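Local coordinates for transposon Tn7 transposition protein TnsA (Escherichia coli, PDB 1T0F) that makes the 5' strand breaks in Tn7 transposition, acting as the restriction-enzyme-like, metal-dependent endonuclease of the transposase it forms with TnsB, at residues H48-H53 with L65-F70; V58-S63 with I82-P87; M114-L119 with Q129-V134. One frame throughout, in Å; residues are numbered along the deposited sequence.

Overall arrangement
The three contacts run from near the centre of the folded chain to the metal site. Contacts 1 and 2 have centres about 8 Å apart and interleave along the sequence: strand 48-51, strand 58-61, helix 64-75 and strand 79-87 alternate between them, and the first two form a small antiparallel sheet of their own. Contact 3 comes later in the chain, its centre about 9 Å from that of contact 2 and about 14 Å from that of contact 1. Strands 79-87 and 115-122 are neighbours in the four-stranded mixed sheet, which joins contacts 2 and 3. Helix 64-75 places E66 of contact 1 beside D117 of contact 3, so that active-site residues come from separate elements.

Contact 1: H48-H53 with L65-F70; sequences HRIYSH and LELAVF
I50 reaches from strand 48-51 to both L67 and F70 of helix 64-75, and the two branches of its side chain diverge from CB. The CG2 methyl goes straight to the aromatic ring, with CG2 3.4 Å from F70 CE2, and lies over the ring face, off its centre. The other branch starts with CG1 anti to the backbone N (chi1 -174°), passes CE2 of the same ring, and ends with CD1 of I50 4.0 Å from F70 CE2 and 4.3 Å from L67 CD1. A beta-branched residue suits this place because one arm lies over the ring while the other runs past the ring atom CE2 and ends near L67.

F70 is also met at its rim, where S52 CB lies in the ring plane 3.8 Å from F70 CZ. The small serine fits beside the phenyl edge, while its hydroxyl turns to E74 and T55. Toward the start of the strand, L67 CD2 stands 3.6 Å from the centroid of the H48 ring and only 9° off its normal, a CH-pi contact almost directly over the centre. Histidine serves doubly here, offering a flat face to the leucine methyl while NE2 hydrogen-bonds D64.

The axes of strand 48-51 and of the helical segment 65-70 run nearly parallel (13°), 9.8 Å apart at their closest. H48 and I50 pair through the backbone with strand 58-61, L61 of that strand packs on I50 and F70, and Y183 of helix 173-183 packs against I50 and L67.

Contact 2: V58-S63 with I82-P87; sequences VHHLLS and IREQFP
One carboxylate, that of E84, holds two consecutive residues of strand 58-61 by different parts: a ring nitrogen and a backbone amide. H59 ND1 donates to E84 OE1 at 2.8 Å, a bent bond (136° at the hydrogen), whereas H60 N gives a straighter one to E84 OE2 at 2.9 Å. Both oxygens are approached from above the carboxylate plane. Glutamate suits the place because its chain, folded at chi2 (-85°), can turn the carboxylate along the strand. R57 adds a salt bridge to OE1, which would probably favour the charged form. The H59 ring also has I82 O at its edge, in plane, and its NE2 is hydrogen-bonded to T55 OG1.

Q85 continues the grip: its amide NE2 donates to H60 O at 3.0 Å and packs 3.8 Å from L62 CD1. The same nitrogen is also hydrogen-bonded to E66 OE1, so the glutamine, whose amide has two N-H groups, links the strand to an active-site residue.

With phi and psi both positive, Q85 makes the corner where strand 79-87 changes direction. Side chains thus join the small sheet to strand 79-87, outermost within this chain in the mixed sheet, beside the metal-dependent catalytic centre of a PDDEXK-type, restriction-enzyme-like nuclease fold.

Contact 3: M114-L119 with Q129-V134; sequences MSTDFL and QFAIQV. With MG (magnesium ion), chain E.
The F118 ring meets V134 at its edge, with V134 CG2 in the ring plane 3.9 Å from F118 CE2. Two other flat groups, the D117 carboxylate and the Q133 amide, have their planes turned 44° from each other and share a magnesium ion, bound by D117 OD2 at 2.4 Å and Q133 OE1 at 2.5 Å. V134 O and two waters are its other ligands. Q133 suits a site beside an acid: its CG leaves anti to the backbone N and the chain bends at chi2 (66°), carrying the neutral OE1 to the metal while NE2 turns to E152 and, weakly, to S115 O.

D117, an active-site residue, also accepts V134 N at OD2 (2.6 Å) on the anti side, 17° out of the carboxylate plane. That bond ties it to the strand carrying the other protein ligands. Alongside, F118 and I132 exchange two backbone hydrogen bonds, I132 N to F118 O being 2.8 Å. D117 and F118 both face I132, a classic beta bulge, where strand 115-122 turns its corner.

This hairpin carries the metal site of the PDDEXK-type nuclease. On one face, L119 and A131 pack against W156 of helix 143-159; on the other, with I132, F118 packs against V69 of helix 64-75 and beside I82 of the adjoining strand 79-87.

Contact 1: H48-H53 with L65-F70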
loop_
_atom_site.group_PDB
_atom_site.type_symbol
_atom_site.label_atom_id
_atom_site.label_comp_id
_atom_site.label_asym_id
_atom_site.label_seq_id
_atom_site.Cartn_x
_atom_site.Cartn_y
_atom_site.Cartn_z
ATOM N N HIS A 48 -4.803 6.502 5.827
ATOM C CA HIS A 48 -5.956 5.619 5.787
ATOM C C HIS A 48 -5.713 4.425 6.697
ATOM O O HIS A 48 -4.607 3.882 6.756
ATOM C CB HIS A 48 -6.179 5.086 4.365
ATOM C CG HIS A 48 -6.366 6.152 3.331
ATOM N ND1 HIS A 48 -7.570 6.790 3.128
ATOM C CD2 HIS A 48 -5.499 6.685 2.436
ATOM C CE1 HIS A 48 -7.439 7.670 2.149
ATOM N NE2 HIS A 48 -6.192 7.627 1.713
ATOM N N ARG A 49 -6.761 4.025 7.403
ATOM C CA ARG A 49 -6.721 2.863 8.273
ATOM C C ARG A 49 -7.740 1.950 7.613
ATOM O O ARG A 49 -8.913 2.307 7.482
ATOM C CB ARG A 49 -7.156 3.242 9.687
ATOM C CG ARG A 49 -6.084 4.002 10.453
ATOM C CD ARG A 49 -5.070 3.041 11.031
ATOM N NE ARG A 49 -5.306 2.814 12.457
ATOM C CZ ARG A 49 -5.088 1.661 13.085
ATOM N NH1 ARG A 49 -4.633 0.609 12.414
ATOM N NH2 ARG A 49 -5.310 1.563 14.388
ATOM N N ILE A 50 -7.298 0.781 7.171
ATOM C CA ILE A 50 -8.216 -0.109 6.489
ATOM C C ILE A 50 -8.093 -1.567 6.901
ATOM O O ILE A 50 -6.998 -2.105 7.059
ATOM C CB ILE A 50 -8.054 0.032 4.952
ATOM C CG1 ILE A 50 -9.118 -0.797 4.225
ATOM C CG2 ILE A 50 -6.667 -0.402 4.533
ATOM C CD1 ILE A 50 -9.293 -0.398 2.773
ATOM N N TYR A 51 -9.248 -2.195 7.074
ATOM C CA TYR A 51 -9.308 -3.595 7.470
ATOM C C TYR A 51 -8.983 -4.495 6.282
ATOM O O TYR A 51 -9.360 -4.198 5.143
ATOM C CB TYR A 51 -10.706 -3.914 8.002
ATOM C CG TYR A 51 -10.873 -5.344 8.444
ATOM C CD1 TYR A 51 -10.309 -5.794 9.635
ATOM C CD2 TYR A 51 -11.583 -6.256 7.661
ATOM C CE1 TYR A 51 -10.450 -7.122 10.042
ATOM C CE2 TYR A 51 -11.727 -7.585 8.059
ATOM C CZ TYR A 51 -11.157 -8.007 9.250
ATOM O OH TYR A 51 -11.300 -9.317 9.653
ATOM N N SER A 52 -8.280 -5.591 6.553
ATOM C CA SER A 52 -7.901 -6.556 5.518
ATOM C C SER A 52 -8.489 -7.926 5.822
ATOM O O SER A 52 -8.371 -8.406 6.947
ATOM C CB SER A 52 -6.381 -6.698 5.452
ATOM O OG SER A 52 -6.010 -7.943 4.865
ATOM N N HIS A 53 -9.116 -8.554 4.826
ATOM C CA HIS A 53 -9.676 -9.889 5.033
ATOM C C HIS A 53 -8.537 -10.902 5.060
ATOM O O HIS A 53 -8.623 -11.930 5.735
ATOM C CB HIS A 53 -10.648 -10.272 3.911
ATOM C CG HIS A 53 -11.866 -9.409 3.838
ATOM N ND1 HIS A 53 -13.026 -9.817 3.214
ATOM C CD2 HIS A 53 -12.093 -8.143 4.264
ATOM C CE1 HIS A 53 -13.914 -8.840 3.257
ATOM N NE2 HIS A 53 -13.372 -7.813 3.887
ATOM N N LEU A 65 -1.758 6.898 -2.595
ATOM C CA LEU A 65 -1.057 5.972 -3.474
ATOM C C LEU A 65 -0.860 4.624 -2.787
ATOM O O LEU A 65 -0.996 3.572 -3.415
ATOM C CB LEU A 65 0.294 6.547 -3.895
ATOM C CG LEU A 65 1.065 5.717 -4.920
ATOM C CD1 LEU A 65 0.127 5.195 -5.998
ATOM C CD2 LEU A 65 2.184 6.585 -5.529
ATOM N N GLU A 66 -0.526 4.658 -1.496
ATOM C CA GLU A 66 -0.346 3.424 -0.735
ATOM C C GLU A 66 -1.688 2.712 -0.625
ATOM O O GLU A 66 -1.754 1.482 -0.663
ATOM C CB GLU A 66 0.209 3.727 0.660
ATOM C CG GLU A 66 1.729 3.880 0.682
ATOM C CD GLU A 66 2.263 4.288 2.051
ATOM O OE1 GLU A 66 1.683 3.852 3.070
ATOM O OE2 GLU A 66 3.274 5.031 2.099
ATOM N N LEU A 67 -2.758 3.489 -0.478
ATOM C CA LEU A 67 -4.102 2.916 -0.411
ATOM C C LEU A 67 -4.395 2.169 -1.717
ATOM O O LEU A 67 -4.913 1.047 -1.703
ATOM C CB LEU A 67 -5.149 4.020 -0.217
ATOM C CG LEU A 67 -6.626 3.611 -0.315
ATOM C CD1 LEU A 67 -6.972 2.636 0.807
ATOM C CD2 LEU A 67 -7.506 4.859 -0.235
ATOM N N ALA A 68 -4.068 2.791 -2.847
ATOM C CA ALA A 68 -4.320 2.154 -4.144
ATOM C C ALA A 68 -3.570 0.823 -4.285
ATOM O O ALA A 68 -4.120 -0.166 -4.778
ATOM C CB ALA A 68 -3.934 3.100 -5.274
ATOM N N VAL A 69 -2.315 0.795 -3.850
ATOM C CA VAL A 69 -1.520 -0.423 -3.928
ATOM C C VAL A 69 -2.085 -1.478 -2.978
ATOM O O VAL A 69 -2.179 -2.653 -3.333
ATOM C CB VAL A 69 -0.028 -0.151 -3.584
ATOM C CG1 VAL A 69 0.754 -1.455 -3.589
ATOM C CG2 VAL A 69 0.572 0.818 -4.604
ATOM N N PHE A 70 -2.469 -1.060 -1.775
ATOM C CA PHE A 70 -3.044 -1.993 -0.813
ATOM C C PHE A 70 -4.321 -2.642 -1.364
ATOM O O PHE A 70 -4.470 -3.861 -1.326
ATOM C CB PHE A 70 -3.388 -1.287 0.501
ATOM C CG PHE A 70 -4.172 -2.149 1.450
ATOM C CD1 PHE A 70 -3.529 -3.066 2.270
ATOM C CD2 PHE A 70 -5.566 -2.105 1.458
ATOM C CE1 PHE A 70 -4.262 -3.932 3.083
ATOM C CE2 PHE A 70 -6.308 -2.965 2.262
ATOM C CZ PHE A 70 -5.650 -3.882 3.077
#

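Contact 2: V58-S63 with I82-P87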
loop_
_atom_site.group_PDB
_atom_site.type_symbol
_atom_site.label_atom_id
_atom_site.label_comp_id
_atom_site.label_asym_id
_atom_site.label_seq_id
_atom_site.Cartn_x
_atom_site.Cartn_y
_atom_site.Cartn_z
ATOM N N VAL A 58 -6.023 -4.165 10.831
ATOM C CA VAL A 58 -6.394 -2.852 10.324
ATOM C C VAL A 58 -5.019 -2.313 9.921
ATOM O O VAL A 58 -4.146 -2.115 10.775
ATOM C CB VAL A 58 -7.001 -1.933 11.407
ATOM C CG1 VAL A 58 -7.041 -0.492 10.895
ATOM C CG2 VAL A 58 -8.414 -2.395 11.750
ATOM N N HIS A 59 -4.817 -2.104 8.623
ATOM C CA HIS A 59 -3.534 -1.632 8.124
ATOM C C HIS A 59 -3.378 -0.123 8.177
ATOM O O HIS A 59 -4.360 0.615 8.193
ATOM C CB HIS A 59 -3.328 -2.104 6.683
ATOM C CG HIS A 59 -3.244 -3.592 6.544
ATOM N ND1 HIS A 59 -2.078 -4.245 6.206
ATOM C CD2 HIS A 59 -4.179 -4.555 6.719
ATOM C CE1 HIS A 59 -2.300 -5.548 6.177
ATOM N NE2 HIS A 59 -3.567 -5.762 6.485
ATOM N N HIS A 60 -2.121 0.311 8.182
ATOM C CA HIS A 60 -1.759 1.725 8.222
ATOM C C HIS A 60 -1.134 2.146 6.911
ATOM O O HIS A 60 -0.008 1.759 6.608
ATOM C CB HIS A 60 -0.750 1.975 9.336
ATOM C CG HIS A 60 -1.340 1.907 10.706
ATOM N ND1 HIS A 60 -1.685 3.032 11.421
ATOM C CD2 HIS A 60 -1.673 0.849 11.481
ATOM C CE1 HIS A 60 -2.204 2.671 12.581
ATOM N NE2 HIS A 60 -2.208 1.351 12.642
ATOM N N LEU A 61 -1.862 2.951 6.147
ATOM C CA LEU A 61 -1.384 3.431 4.859
ATOM C C LEU A 61 -1.197 4.942 4.992
ATOM O O LEU A 61 -2.081 5.642 5.495
ATOM C CB LEU A 61 -2.408 3.080 3.775
ATOM C CG LEU A 61 -2.800 1.593 3.833
ATOM C CD1 LEU A 61 -3.910 1.305 2.826
ATOM C CD2 LEU A 61 -1.588 0.728 3.569
ATOM N N LEU A 62 -0.045 5.431 4.544
ATOM C CA LEU A 62 0.281 6.848 4.673
ATOM C C LEU A 62 0.073 7.780 3.473
ATOM O O LEU A 62 0.554 8.914 3.487
ATOM C CB LEU A 62 1.716 6.977 5.195
ATOM C CG LEU A 62 1.889 6.716 6.700
ATOM C CD1 LEU A 62 1.270 5.381 7.106
ATOM C CD2 LEU A 62 3.372 6.741 7.038
ATOM N N SER A 63 -0.644 7.319 2.451
ATOM C CA SER A 63 -0.934 8.148 1.281
ATOM C C SER A 63 -2.022 7.482 0.446
ATOM O O SER A 63 -2.296 6.294 0.622
ATOM C CB SER A 63 0.316 8.334 0.416
ATOM O OG SER A 63 0.638 7.150 -0.295
ATOM N N ILE A 82 0.348 -9.250 3.863
ATOM C CA ILE A 82 0.734 -7.916 3.417
ATOM C C ILE A 82 1.292 -7.234 4.658
ATOM O O ILE A 82 0.560 -7.000 5.620
ATOM C CB ILE A 82 -0.476 -7.105 2.910
ATOM C CG1 ILE A 82 -1.033 -7.736 1.626
ATOM C CG2 ILE A 82 -0.056 -5.650 2.643
ATOM C CD1 ILE A 82 -2.368 -7.138 1.181
ATOM N N ARG A 83 2.589 -6.949 4.642
ATOM C CA ARG A 83 3.238 -6.287 5.764
ATOM C C ARG A 83 3.685 -4.888 5.339
ATOM O O ARG A 83 4.720 -4.725 4.702
ATOM C CB ARG A 83 4.424 -7.132 6.246
ATOM C CG ARG A 83 3.988 -8.346 7.103
ATOM C CD ARG A 83 5.158 -9.246 7.512
ATOM N NE ARG A 83 5.690 -10.038 6.399
ATOM C CZ ARG A 83 6.855 -10.682 6.425
ATOM N NH1 ARG A 83 7.623 -10.626 7.502
ATOM N NH2 ARG A 83 7.250 -11.403 5.384
ATOM N N GLU A 84 2.884 -3.890 5.696
ATOM C CA GLU A 84 3.153 -2.499 5.329
ATOM C C GLU A 84 4.165 -1.829 6.250
ATOM O O GLU A 84 4.331 -2.230 7.405
ATOM C CB GLU A 84 1.852 -1.682 5.327
ATOM C CG GLU A 84 1.299 -1.288 6.708
ATOM C CD GLU A 84 0.426 -2.362 7.364
ATOM O OE1 GLU A 84 0.494 -3.545 6.963
ATOM O OE2 GLU A 84 -0.323 -2.016 8.303
ATOM N N GLN A 85 4.832 -0.804 5.722
ATOM C CA GLN A 85 5.833 -0.039 6.474
ATOM C C GLN A 85 6.814 -1.010 7.135
ATOM O O GLN A 85 7.013 -0.988 8.358
ATOM C CB GLN A 85 5.147 0.823 7.546
ATOM C CG GLN A 85 3.784 1.427 7.184
ATOM C CD GLN A 85 3.780 2.262 5.904
ATOM O OE1 GLN A 85 4.809 2.807 5.490
ATOM N NE2 GLN A 85 2.604 2.380 5.283
ATOM N N PHE A 86 7.425 -1.863 6.318
ATOM C CA PHE A 86 8.365 -2.865 6.805
ATOM C C PHE A 86 9.760 -2.254 6.988
ATOM O O PHE A 86 10.385 -1.798 6.028
ATOM C CB PHE A 86 8.427 -4.037 5.823
ATOM C CG PHE A 86 9.199 -5.212 6.341
ATOM C CD1 PHE A 86 8.622 -6.083 7.257
ATOM C CD2 PHE A 86 10.508 -5.434 5.936
ATOM C CE1 PHE A 86 9.343 -7.163 7.765
ATOM C CE2 PHE A 86 11.240 -6.512 6.439
ATOM C CZ PHE A 86 10.652 -7.378 7.357
ATOM N N PRO A 87 10.271 -2.262 8.230
ATOM C CA PRO A 87 11.589 -1.701 8.550
ATOM C C PRO A 87 12.772 -2.517 8.044
ATOM O O PRO A 87 12.749 -3.746 8.082
ATOM C CB PRO A 87 11.548 -1.611 10.074
ATOM C CG PRO A 87 10.816 -2.888 10.428
ATOM C CD PRO A 87 9.662 -2.889 9.424
#

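Contact 3: M114-L119 with Q129-V134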
loop_
_atom_site.group_PDB
_atom_site.type_symbol
_atom_site.label_atom_id
_atom_site.label_comp_id
_atom_site.label_asym_id
_atom_site.label_seq_id
_atom_site.Cartn_x
_atom_site.Cartn_y
_atom_site.Cartn_z
ATOM N N MET A 114 15.028 2.995 7.904
ATOM C CA MET A 114 14.384 3.014 6.594
ATOM C C MET A 114 13.272 1.968 6.575
ATOM O O MET A 114 13.305 1.002 7.342
ATOM C CB MET A 114 15.411 2.700 5.505
ATOM C CG MET A 114 16.519 3.731 5.392
ATOM S SD MET A 114 17.663 3.381 4.067
ATOM C CE MET A 114 16.647 3.869 2.632
ATOM N N SER A 115 12.281 2.165 5.712
ATOM C CA SER A 115 11.184 1.205 5.611
ATOM C C SER A 115 10.714 1.056 4.165
ATOM O O SER A 115 10.829 1.981 3.359
ATOM C CB SER A 115 10.011 1.623 6.511
ATOM O OG SER A 115 9.432 2.855 6.110
ATOM N N THR A 116 10.217 -0.134 3.844
ATOM C CA THR A 116 9.705 -0.434 2.513
ATOM C C THR A 116 8.192 -0.451 2.682
ATOM O O THR A 116 7.670 -1.080 3.603
ATOM C CB THR A 116 10.235 -1.797 2.019
ATOM O OG1 THR A 116 11.631 -1.670 1.728
ATOM C CG2 THR A 116 9.509 -2.240 0.749
ATOM N N ASP A 117 7.485 0.241 1.799
ATOM C CA ASP A 117 6.050 0.355 1.942
ATOM C C ASP A 117 5.267 -0.937 2.096
ATOM O O ASP A 117 4.341 -0.979 2.902
ATOM C CB ASP A 117 5.487 1.214 0.816
ATOM C CG ASP A 117 6.100 2.612 0.814
ATOM O OD1 ASP A 117 6.467 3.094 1.909
ATOM O OD2 ASP A 117 6.224 3.225 -0.260
ATOM N N PHE A 118 5.629 -1.977 1.343
ATOM C CA PHE A 118 4.933 -3.266 1.444
ATOM C C PHE A 118 5.856 -4.452 1.215
ATOM O O PHE A 118 6.643 -4.463 0.266
ATOM C CB PHE A 118 3.810 -3.392 0.399
ATOM C CG PHE A 118 2.738 -2.348 0.497
ATOM C CD1 PHE A 118 1.676 -2.494 1.388
ATOM C CD2 PHE A 118 2.763 -1.234 -0.342
ATOM C CE1 PHE A 118 0.648 -1.545 1.437
ATOM C CE2 PHE A 118 1.744 -0.281 -0.304
ATOM C CZ PHE A 118 0.681 -0.434 0.587
ATOM N N LEU A 119 5.760 -5.453 2.082
ATOM C CA LEU A 119 6.514 -6.691 1.908
ATOM C C LEU A 119 5.361 -7.676 1.740
ATOM O O LEU A 119 4.529 -7.825 2.636
ATOM C CB LEU A 119 7.350 -7.045 3.142
ATOM C CG LEU A 119 8.015 -8.423 3.029
ATOM C CD1 LEU A 119 8.944 -8.470 1.826
ATOM C CD2 LEU A 119 8.800 -8.726 4.305
ATOM N N GLN A 129 7.415 -14.010 -2.746
ATOM C CA GLN A 129 7.632 -12.872 -1.870
ATOM C C GLN A 129 8.233 -11.739 -2.686
ATOM O O GLN A 129 9.105 -11.963 -3.524
ATOM C CB GLN A 129 8.585 -13.247 -0.735
ATOM C CG GLN A 129 8.500 -12.336 0.478
ATOM C CD GLN A 129 9.303 -12.863 1.658
ATOM O OE1 GLN A 129 8.969 -12.610 2.816
ATOM N NE2 GLN A 129 10.371 -13.595 1.366
ATOM N N PHE A 130 7.746 -10.527 -2.469
ATOM C CA PHE A 130 8.305 -9.385 -3.174
ATOM C C PHE A 130 8.063 -8.145 -2.350
ATOM O O PHE A 130 7.175 -8.120 -1.503
ATOM C CB PHE A 130 7.720 -9.243 -4.592
ATOM C CG PHE A 130 6.240 -8.985 -4.639
ATOM C CD1 PHE A 130 5.733 -7.697 -4.462
ATOM C CD2 PHE A 130 5.348 -10.027 -4.896
ATOM C CE1 PHE A 130 4.366 -7.444 -4.541
ATOM C CE2 PHE A 130 3.976 -9.786 -4.979
ATOM C CZ PHE A 130 3.483 -8.490 -4.800
ATOM N N ALA A 131 8.887 -7.128 -2.575
ATOM C CA ALA A 131 8.757 -5.886 -1.834
ATOM C C ALA A 131 8.425 -4.743 -2.777
ATOM O O ALA A 131 8.809 -4.759 -3.946
ATOM C CB ALA A 131 10.068 -5.591 -1.074
ATOM N N ILE A 132 7.703 -3.753 -2.261
ATOM C CA ILE A 132 7.308 -2.599 -3.055
ATOM C C ILE A 132 7.526 -1.276 -2.330
ATOM O O ILE A 132 7.201 -1.145 -1.147
ATOM C CB ILE A 132 5.794 -2.652 -3.423
ATOM C CG1 ILE A 132 5.510 -3.814 -4.378
ATOM C CG2 ILE A 132 5.357 -1.323 -4.058
ATOM C CD1 ILE A 132 4.076 -3.845 -4.878
ATOM N N GLN A 133 8.102 -0.307 -3.040
ATOM C CA GLN A 133 8.250 1.042 -2.509
ATOM C C GLN A 133 7.345 1.871 -3.434
ATOM O O GLN A 133 7.420 1.756 -4.661
ATOM C CB GLN A 133 9.698 1.553 -2.599
ATOM C CG GLN A 133 9.838 3.031 -2.193
ATOM C CD GLN A 133 9.535 3.297 -0.722
ATOM O OE1 GLN A 133 9.139 4.407 -0.347
ATOM N NE2 GLN A 133 9.738 2.293 0.120
ATOM N N VAL A 134 6.483 2.678 -2.834
ATOM C CA VAL A 134 5.534 3.522 -3.547
ATOM C C VAL A 134 6.062 4.965 -3.628
ATOM O O VAL A 134 6.472 5.529 -2.623
ATOM C CB VAL A 134 4.194 3.486 -2.797
ATOM C CG1 VAL A 134 3.244 4.456 -3.373
ATOM C CG2 VAL A 134 3.625 2.071 -2.839
HETATM MG MG MG E . 6.930 5.518 -0.294
HETATM O O HOH W 1 4.729 6.483 0.574
HETATM O O HOH W 2 7.715 7.818 -0.136
#